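Local coordinates for DUF2019 domain-containing protein (Rhodopseudomonas palustris, PDB 2I9C) that is of unknown function but folds as a small all-helical protein of the DUF2019 family, which is grouped with the TPR-like helical repeats, at residues 19-24 / 41-46; 69-74 / 94-99; 109-114 / 118-123. All blocks are in the same frame, centred on the assembly; numbering follows the deposited sequence.

Contact 1 of 3, residues 19-24 / 41-46; sequences AKVTVE and FGVMAE
Val21 and Met44, a selenomethionine, are the residues whose CA atoms come nearest across segments 19-24 and 41-46, and the Met44 side chain can be followed atom by atom across the contact. Its CB rests on Val21 CG2, 4.0 Å away, while the same valine methyl also touches Met44 CA. CG stands anti to the backbone N (chi1 -174°), which carries the chain past Val21 to the neighbouring Thr22, whose OG1 lies 3.6 Å from Met44 CG. Thr22 has two modelled conformers, so this last touch belongs to one of them; it is a packing contact, since that hydroxyl spends its polarity on a hydrogen bond with Phe18 O, one turn earlier in its own helix. From CG the chain bends twice. SE passes 4.1 Å from Thr22 OG1 and then turns away from residues 19-24, though Phe18 and Gln25 of the same helix still touch Met44, and CE ends over one face of the Phe41 ring, 3.6 Å above its plane and toward the rim. The two helices form an antiparallel hairpin: their local axes run at 155° and approach to 9.2 Å, a helix pairing consistent with the TPR-like grouping of this family. Beside Met44, Val43 adds a smaller share, its CG1 meeting Val21 CG1 at 4.0 Å as the two branched side chains cross obliquely. Val21 thus splits its branches, CG1 going to Val43 and CG2 to Met44. Helix 71-79 closes in on the Met44 and Thr22 side, where Gln76 touches both side chains.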
loop_
_atom_site.group_PDB
_atom_site.type_symbol
_atom_site.label_atom_id
_atom_site.label_comp_id
_atom_site.label_asym_id
_atom_site.label_seq_id
_atom_site.Cartn_x
_atom_site.Cartn_y
_atom_site.Cartn_z
ATOM N N ALA A 19 -4.091 7.330 -1.845
ATOM C CA ALA A 19 -3.654 7.962 -0.602
ATOM C C ALA A 19 -4.842 8.359 0.311
ATOM O O ALA A 19 -4.778 8.191 1.534
ATOM C CB ALA A 19 -2.751 9.213 -0.892
ATOM N N LYS A 20 -5.908 8.896 -0.292
ATOM C CA LYS A 20 -7.095 9.309 0.481
ATOM C C LYS A 20 -7.718 8.112 1.192
ATOM O O LYS A 20 -8.045 8.207 2.364
ATOM C CB LYS A 20 -8.138 10.041 -0.397
ATOM C CG LYS A 20 -9.333 10.654 0.382
ATOM C CD LYS A 20 -10.436 11.182 -0.535
ATOM C CE LYS A 20 -11.132 12.387 0.110
ATOM N NZ LYS A 20 -12.602 12.181 0.230
ATOM N N VAL A 21 -7.889 6.991 0.489
ATOM C CA VAL A 21 -8.540 5.833 1.134
ATOM C C VAL A 21 -7.662 5.150 2.200
ATOM O O VAL A 21 -8.163 4.586 3.160
ATOM C CB VAL A 21 -9.161 4.775 0.107
ATOM C CG1 VAL A 21 -9.948 5.446 -0.933
ATOM C CG2 VAL A 21 -8.096 3.954 -0.530
ATOM N N THR A 22 -6.356 5.197 2.030
ATOM C CA THR A 22 -5.446 4.616 2.985
ATOM C C THR A 22 -5.231 5.511 4.235
ATOM O O THR A 22 -5.057 5.006 5.362
ATOM C CB THR A 22 -4.195 4.242 2.215
ATOM O OG1 THR A 22 -4.626 3.503 1.055
ATOM C CG2 THR A 22 -3.266 3.392 3.036
ATOM N N VAL A 23 -5.282 6.834 4.052
ATOM C CA VAL A 23 -5.408 7.750 5.225
ATOM C C VAL A 23 -6.679 7.388 6.013
ATOM O O VAL A 23 -6.671 7.257 7.234
ATOM C CB VAL A 23 -5.471 9.225 4.750
ATOM C CG1 VAL A 23 -6.060 10.150 5.824
ATOM C CG2 VAL A 23 -4.049 9.701 4.358
ATOM N N GLU A 24 -7.796 7.238 5.308
ATOM C CA GLU A 24 -9.023 6.856 5.966
ATOM C C GLU A 24 -8.964 5.460 6.593
ATOM O O GLU A 24 -9.589 5.251 7.623
ATOM C CB GLU A 24 -10.209 7.010 5.030
ATOM C CG GLU A 24 -10.488 8.498 4.702
ATOM C CD GLU A 24 -11.666 8.684 3.733
ATOM O OE1 GLU A 24 -12.598 7.836 3.744
ATOM O OE2 GLU A 24 -11.644 9.683 2.957
ATOM N N PHE A 41 -10.081 -0.940 2.557
ATOM C CA PHE A 41 -9.068 -1.879 2.069
ATOM C C PHE A 41 -9.417 -2.446 0.698
ATOM O O PHE A 41 -8.553 -2.474 -0.179
ATOM C CB PHE A 41 -8.806 -3.031 3.069
ATOM C CG PHE A 41 -7.622 -3.897 2.695
ATOM C CD1 PHE A 41 -6.332 -3.530 3.098
ATOM C CD2 PHE A 41 -7.782 -5.039 1.911
ATOM C CE1 PHE A 41 -5.226 -4.315 2.749
ATOM C CE2 PHE A 41 -6.685 -5.837 1.554
ATOM C CZ PHE A 41 -5.394 -5.467 1.984
ATOM N N GLY A 42 -10.666 -2.919 0.524
ATOM C CA GLY A 42 -11.147 -3.400 -0.787
ATOM C C GLY A 42 -11.001 -2.350 -1.891
ATOM O O GLY A 42 -10.554 -2.656 -3.006
ATOM N N VAL A 43 -11.392 -1.118 -1.597
ATOM C CA VAL A 43 -11.227 -0.029 -2.573
ATOM C C VAL A 43 -9.762 0.142 -2.970
ATOM O O VAL A 43 -9.430 0.269 -4.173
ATOM C CB VAL A 43 -11.807 1.317 -2.052
ATOM C CG1 VAL A 43 -11.531 2.412 -3.049
ATOM C CG2 VAL A 43 -13.307 1.193 -1.882
HETATM N N MSE A 44 -8.884 0.165 -1.956
HETATM C CA MSE A 44 -7.465 0.313 -2.181
HETATM C C MSE A 44 -6.934 -0.767 -3.120
HETATM O O MSE A 44 -6.155 -0.472 -4.030
HETATM C CB MSE A 44 -6.719 0.234 -0.830
HETATM C CG MSE A 44 -5.205 0.536 -0.943
HETATM SE SE MSE A 44 -4.244 -0.518 0.441
HETATM C CE MSE A 44 -4.659 -2.254 -0.111
ATOM N N ALA A 45 -7.315 -2.019 -2.845
ATOM C CA ALA A 45 -6.929 -3.177 -3.658
ATOM C C ALA A 45 -7.397 -3.074 -5.090
ATOM O O ALA A 45 -6.647 -3.418 -6.019
ATOM C CB ALA A 45 -7.471 -4.526 -3.018
ATOM N N GLU A 46 -8.645 -2.624 -5.284
ATOM C CA GLU A 46 -9.137 -2.336 -6.627
ATOM C C GLU A 46 -8.311 -1.293 -7.352
ATOM O O GLU A 46 -8.021 -1.436 -8.544
ATOM C CB GLU A 46 -10.580 -1.880 -6.592
ATOM C CG GLU A 46 -11.453 -2.974 -6.069
ATOM C CD GLU A 46 -12.891 -2.634 -6.181
ATOM O OE1 GLU A 46 -13.306 -2.354 -7.325
ATOM O OE2 GLU A 46 -13.593 -2.645 -5.138
#

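Contact 2 of 3, residues 69-74 / 94-99; sequences PNMQVR and EAIVSS. With ACT (acetate ion), chain B.
Ile96 reaches from helix 86-99 between Met71 and Arg74 at the start of helix 71-79, and here the packing is close and apolar. Its CG1 meets the selenium SE of Met71 at 4.0 Å, and CD1 goes further, to lie 3.9 Å from the backbone carbon C of Arg74 and 4.2 Å from Arg74 CB. Ala108 of helix 104-117 touches the same isoleucine. An acetate ion, probably from the crystallisation liquor, shares this close packing: its CH3 is tucked among Met71, Ile96 and Ser99, 3.6 Å from Met71 SE. The contact loosens toward the partly exposed Ser99 and Arg74. The Met71 chain bends at chi2 and chi3 (62° and 78°), which brings CE round to Ser99 OG, 3.8 Å away at the margin. That hydroxyl is turned back on its own helix, giving its proton to a lone pair of Ile96 O in the carbonyl plane. Arg74 NH1 donates a hydrogen bond of 3.0 Å (161° at the hydrogen) to the acetate O, which lies in the guanidinium plane at the edge. Gln92 NE2 also bonds the acetate, while Tyr68 O accepts from Arg74 NE and fixes the turn of the group. With a leucine in place of Arg74, the acetate would probably lose its charged partner and Tyr68 O the N-H that it accepts. Asn70 OD1 caps the first turn by accepting from Val73 N at 3.2 Å. The whole is a helical hairpin in which the N-capped beginning of one helix packs, roughly antiparallel, on the C-terminal part of the next.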
loop_
_atom_site.group_PDB
_atom_site.type_symbol
_atom_site.label_atom_id
_atom_site.label_comp_id
_atom_site.label_asym_id
_atom_site.label_seq_id
_atom_site.Cartn_x
_atom_site.Cartn_y
_atom_site.Cartn_z
ATOM N N PRO A 69 2.798 11.887 4.406
ATOM C CA PRO A 69 2.805 11.961 5.876
ATOM C C PRO A 69 1.676 11.125 6.530
ATOM O O PRO A 69 0.773 11.661 7.205
ATOM C CB PRO A 69 2.630 13.471 6.142
ATOM C CG PRO A 69 1.731 13.936 5.007
ATOM C CD PRO A 69 2.274 13.147 3.795
ATOM N N ASN A 70 1.717 9.811 6.339
ATOM C CA ASN A 70 0.789 8.921 7.003
ATOM C C ASN A 70 1.406 7.529 6.914
ATOM O O ASN A 70 1.849 7.116 5.848
ATOM C CB ASN A 70 -0.620 8.962 6.389
ATOM C CG ASN A 70 -1.598 8.061 7.133
ATOM O OD1 ASN A 70 -1.553 6.840 6.989
ATOM N ND2 ASN A 70 -2.526 8.658 7.886
HETATM N N MSE A 71 1.497 6.840 8.031
HETATM C CA MSE A 71 2.292 5.597 8.060
HETATM C C MSE A 71 1.541 4.467 7.371
HETATM O O MSE A 71 2.160 3.561 6.765
HETATM C CB MSE A 71 2.622 5.186 9.502
HETATM C CG MSE A 71 3.759 4.139 9.602
HETATM SE SE MSE A 71 5.477 4.933 8.825
HETATM C CE MSE A 71 6.087 6.086 10.314
ATOM N N GLN A 72 0.219 4.493 7.464
ATOM C CA GLN A 72 -0.566 3.511 6.729
ATOM C C GLN A 72 -0.386 3.655 5.206
ATOM O O GLN A 72 -0.320 2.652 4.490
ATOM C CB GLN A 72 -2.055 3.585 7.132
ATOM C CG GLN A 72 -2.966 2.439 6.508
ATOM C CD GLN A 72 -2.712 1.070 7.127
ATOM O OE1 GLN A 72 -1.931 0.944 8.072
ATOM N NE2 GLN A 72 -3.416 0.039 6.620
ATOM N N VAL A 73 -0.355 4.901 4.709
ATOM C CA VAL A 73 -0.144 5.159 3.287
ATOM C C VAL A 73 1.230 4.592 2.894
ATOM O O VAL A 73 1.339 3.871 1.913
ATOM C CB VAL A 73 -0.271 6.684 2.941
ATOM C CG1 VAL A 73 -0.028 6.957 1.458
ATOM C CG2 VAL A 73 -1.705 7.156 3.274
ATOM N N ARG A 74 2.260 4.937 3.660
ATOM C CA ARG A 74 3.606 4.495 3.347
ATOM C C ARG A 74 3.704 2.971 3.327
ATOM O O ARG A 74 4.356 2.417 2.433
ATOM C CB ARG A 74 4.600 5.066 4.371
ATOM C CG ARG A 74 4.743 6.597 4.291
ATOM C CD ARG A 74 5.938 7.080 5.150
ATOM N NE ARG A 74 6.089 8.543 5.044
ATOM C CZ ARG A 74 7.165 9.233 5.391
ATOM N NH1 ARG A 74 8.237 8.626 5.868
ATOM N NH2 ARG A 74 7.182 10.563 5.253
ATOM N N GLU A 94 11.764 -1.536 5.609
ATOM C CA GLU A 94 12.809 -1.570 6.617
ATOM C C GLU A 94 12.782 -0.304 7.456
ATOM O O GLU A 94 12.916 -0.398 8.651
ATOM C CB GLU A 94 14.186 -1.812 5.991
ATOM C CG GLU A 94 14.339 -3.292 5.518
ATOM C CD GLU A 94 15.607 -3.603 4.726
ATOM O OE1 GLU A 94 16.253 -2.685 4.146
ATOM O OE2 GLU A 94 15.929 -4.808 4.656
ATOM N N ALA A 95 12.626 0.860 6.823
ATOM C CA ALA A 95 12.425 2.173 7.527
ATOM C C ALA A 95 11.192 2.199 8.439
ATOM O O ALA A 95 11.249 2.750 9.535
ATOM C CB ALA A 95 12.352 3.315 6.518
ATOM N N ILE A 96 10.066 1.659 7.958
ATOM C CA ILE A 96 8.876 1.492 8.804
ATOM C C ILE A 96 9.165 0.608 10.037
ATOM O O ILE A 96 8.891 1.019 11.169
ATOM C CB ILE A 96 7.630 1.005 7.977
ATOM C CG1 ILE A 96 7.345 2.021 6.855
ATOM C CG2 ILE A 96 6.370 0.783 8.924
ATOM C CD1 ILE A 96 6.210 1.531 5.881
ATOM N N VAL A 97 9.724 -0.596 9.843
ATOM C CA VAL A 97 10.239 -1.361 11.010
ATOM C C VAL A 97 11.137 -0.506 11.935
ATOM O O VAL A 97 10.923 -0.509 13.139
ATOM C CB VAL A 97 11.006 -2.631 10.573
ATOM C CG1 VAL A 97 11.622 -3.328 11.756
ATOM C CG2 VAL A 97 10.078 -3.579 9.848
ATOM N N SER A 98 12.161 0.168 11.396
ATOM C CA SER A 98 13.088 0.980 12.226
ATOM C C SER A 98 12.384 2.064 13.021
ATOM O O SER A 98 12.843 2.457 14.115
ATOM C CB SER A 98 14.140 1.660 11.374
ATOM O OG SER A 98 14.976 0.687 10.835
ATOM N N SER A 99 11.266 2.539 12.490
ATOM C CA SER A 99 10.542 3.657 13.150
ATOM C C SER A 99 9.821 3.206 14.433
ATOM O O SER A 99 9.473 4.057 15.247
ATOM C CB SER A 99 9.535 4.335 12.193
ATOM O OG SER A 99 8.392 3.521 11.996
HETATM C C ACT B . 9.407 5.935 7.734
HETATM O O ACT B . 8.690 5.764 6.677
HETATM O OXT ACT B . 10.329 6.891 7.969
HETATM C CH3 ACT B . 9.120 4.878 8.664
#

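Contact 3 of 3, residues 109-114 / 118-123; sequences GMCLDL and GTFKPK
Gly118 N donates to Leu114 O (3.3 Å, 158° at the hydrogen), a last helical bond after which the chain leaves helix 104-117 with a positive phi of 89° at Gly118. A side chain there would collide with the carbonyl oxygen of the residue before, which explains a glycine at this point. Leu114 O has a second partner, a water that donates to it at 2.8 Å between its oxygen and Leu114 O. The same water oxygen accepts from Phe120 N, also at 2.8 Å, and thereby ties the returning tail to the helix end. Thr119, between Gly118 and Phe120, hydrogen-bonds through OG1 to Asp117 OD2 of the last turn. This is a glycine-terminated helix C-terminus with the tail folded back on it, and the water stands in for a direct bond between the amide of Phe120 and the carbonyl of Leu114. The side chains then close the bend. Phe120 holds CG anti to its backbone N (chi1 170°), which lays the ring alongside the last turns of the helix. Its CD2 comes within 3.7 Å of Leu114 CB, an oblique approach at the root of the leucine rather than at its methyls. One turn earlier Cys111 SG lies 4.4 Å from Phe120 CE2, a looser touch made by one of two modelled conformers of the cysteine. Pro122 follows the ring: its CD sits 4.2 Å above one face of Phe120, toward the rim. Leu115 of the helix touches both Phe120 and Pro122, and Pro122 in turn reaches Leu82 and Ala83 in the loop before helix 86-99.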
loop_
_atom_site.group_PDB
_atom_site.type_symbol
_atom_site.label_atom_id
_atom_site.label_comp_id
_atom_site.label_asym_id
_atom_site.label_seq_id
_atom_site.Cartn_x
_atom_site.Cartn_y
_atom_site.Cartn_z
ATOM N N GLY A 109 7.315 -5.715 9.480
ATOM C CA GLY A 109 8.203 -6.748 9.999
ATOM C C GLY A 109 7.786 -8.129 9.509
ATOM O O GLY A 109 8.636 -8.890 9.000
HETATM N N MSE A 110 6.490 -8.449 9.632
HETATM C CA MSE A 110 5.939 -9.713 9.132
HETATM C C MSE A 110 6.097 -9.865 7.596
HETATM O O MSE A 110 6.465 -10.951 7.106
HETATM C CB MSE A 110 4.481 -9.889 9.583
HETATM C CG MSE A 110 3.811 -11.233 9.194
HETATM SE SE MSE A 110 4.072 -12.795 10.440
HETATM C CE MSE A 110 5.716 -13.517 9.704
ATOM N N CYS A 111 5.851 -8.777 6.852
ATOM C CA CYS A 111 6.072 -8.754 5.408
ATOM C C CYS A 111 7.506 -9.134 5.053
ATOM O O CYS A 111 7.730 -9.958 4.171
ATOM C CB CYS A 111 5.768 -7.382 4.811
ATOM S SG CYS A 111 5.654 -7.466 3.046
ATOM N N LEU A 112 8.457 -8.517 5.742
ATOM C CA LEU A 112 9.857 -8.783 5.517
ATOM C C LEU A 112 10.249 -10.237 5.927
ATOM O O LEU A 112 11.025 -10.897 5.226
ATOM C CB LEU A 112 10.693 -7.729 6.243
ATOM C CG LEU A 112 10.686 -6.323 5.669
ATOM C CD1 LEU A 112 11.461 -5.399 6.638
ATOM C CD2 LEU A 112 11.236 -6.261 4.229
ATOM N N ASP A 113 9.683 -10.742 7.013
ATOM C CA ASP A 113 9.875 -12.171 7.404
ATOM C C ASP A 113 9.406 -13.119 6.288
ATOM O O ASP A 113 10.129 -14.019 5.888
ATOM C CB ASP A 113 9.155 -12.487 8.734
ATOM C CG ASP A 113 9.793 -11.769 9.932
ATOM O OD1 ASP A 113 10.957 -11.319 9.800
ATOM O OD2 ASP A 113 9.139 -11.625 10.996
ATOM N N LEU A 114 8.217 -12.863 5.747
ATOM C CA LEU A 114 7.670 -13.673 4.674
ATOM C C LEU A 114 8.555 -13.575 3.431
ATOM O O LEU A 114 8.804 -14.564 2.773
ATOM C CB LEU A 114 6.231 -13.226 4.355
ATOM C CG LEU A 114 5.162 -13.516 5.424
ATOM C CD1 LEU A 114 3.898 -12.665 5.210
ATOM C CD2 LEU A 114 4.866 -14.990 5.329
ATOM N N GLY A 118 10.882 -16.711 1.425
ATOM C CA GLY A 118 10.948 -16.938 -0.003
ATOM C C GLY A 118 9.803 -17.719 -0.612
ATOM O O GLY A 118 9.715 -17.781 -1.856
ATOM N N THR A 119 8.960 -18.365 0.214
ATOM C CA THR A 119 7.750 -19.064 -0.312
ATOM C C THR A 119 6.779 -17.987 -0.822
ATOM O O THR A 119 6.105 -18.170 -1.846
ATOM C CB THR A 119 7.041 -20.012 0.722
ATOM O OG1 THR A 119 7.984 -20.948 1.261
ATOM C CG2 THR A 119 5.888 -20.832 0.066
ATOM N N PHE A 120 6.760 -16.861 -0.102
ATOM C CA PHE A 120 6.054 -15.663 -0.518
ATOM C C PHE A 120 6.935 -14.766 -1.404
ATOM O O PHE A 120 8.017 -14.310 -1.008
ATOM C CB PHE A 120 5.524 -14.917 0.717
ATOM C CG PHE A 120 4.987 -13.542 0.430
ATOM C CD1 PHE A 120 3.741 -13.373 -0.174
ATOM C CD2 PHE A 120 5.719 -12.407 0.793
ATOM C CE1 PHE A 120 3.237 -12.060 -0.418
ATOM C CE2 PHE A 120 5.227 -11.104 0.566
ATOM C CZ PHE A 120 3.986 -10.934 -0.040
ATOM N N LYS A 121 6.442 -14.513 -2.602
ATOM C CA LYS A 121 7.106 -13.627 -3.526
ATOM C C LYS A 121 6.053 -12.872 -4.324
ATOM O O LYS A 121 5.109 -13.470 -4.833
ATOM C CB LYS A 121 8.002 -14.434 -4.461
ATOM N N PRO A 122 6.202 -11.558 -4.417
ATOM C CA PRO A 122 5.277 -10.741 -5.203
ATOM C C PRO A 122 5.709 -10.646 -6.651
ATOM O O PRO A 122 6.859 -10.349 -6.925
ATOM C CB PRO A 122 5.368 -9.373 -4.528
ATOM C CG PRO A 122 5.844 -9.652 -3.178
ATOM C CD PRO A 122 6.800 -10.782 -3.326
ATOM N N LYS A 123 4.795 -10.938 -7.566
ATOM C CA LYS A 123 3.904 -9.941 -8.130
ATOM C C LYS A 123 4.350 -9.532 -9.525
ATOM O O LYS A 123 3.573 -8.990 -10.293
HETATM O O HOH W 1 7.316 -16.908 2.649
#

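How the contacts relate
From the N terminus, contact 1 closes first, folding helix 34-53 back along helix 11-30. The chain then crosses a loop into helix 71-79, and contact 2 closes the next hairpin by bringing helix 86-99 against its start. Contact 3 comes last and shortest, turning the C-terminal tail back onto helix 104-117. The three follow in series; none nests in or crosses another. Contacts 1 and 2 touch where Thr22 and Val23 pack on Val73, and contacts 2 and 3 where Val97 meets Gly109 and Leu112. Contacts 1 and 3, on opposite sides of the chain's centre, stay about 11 Å apart at their nearest atoms.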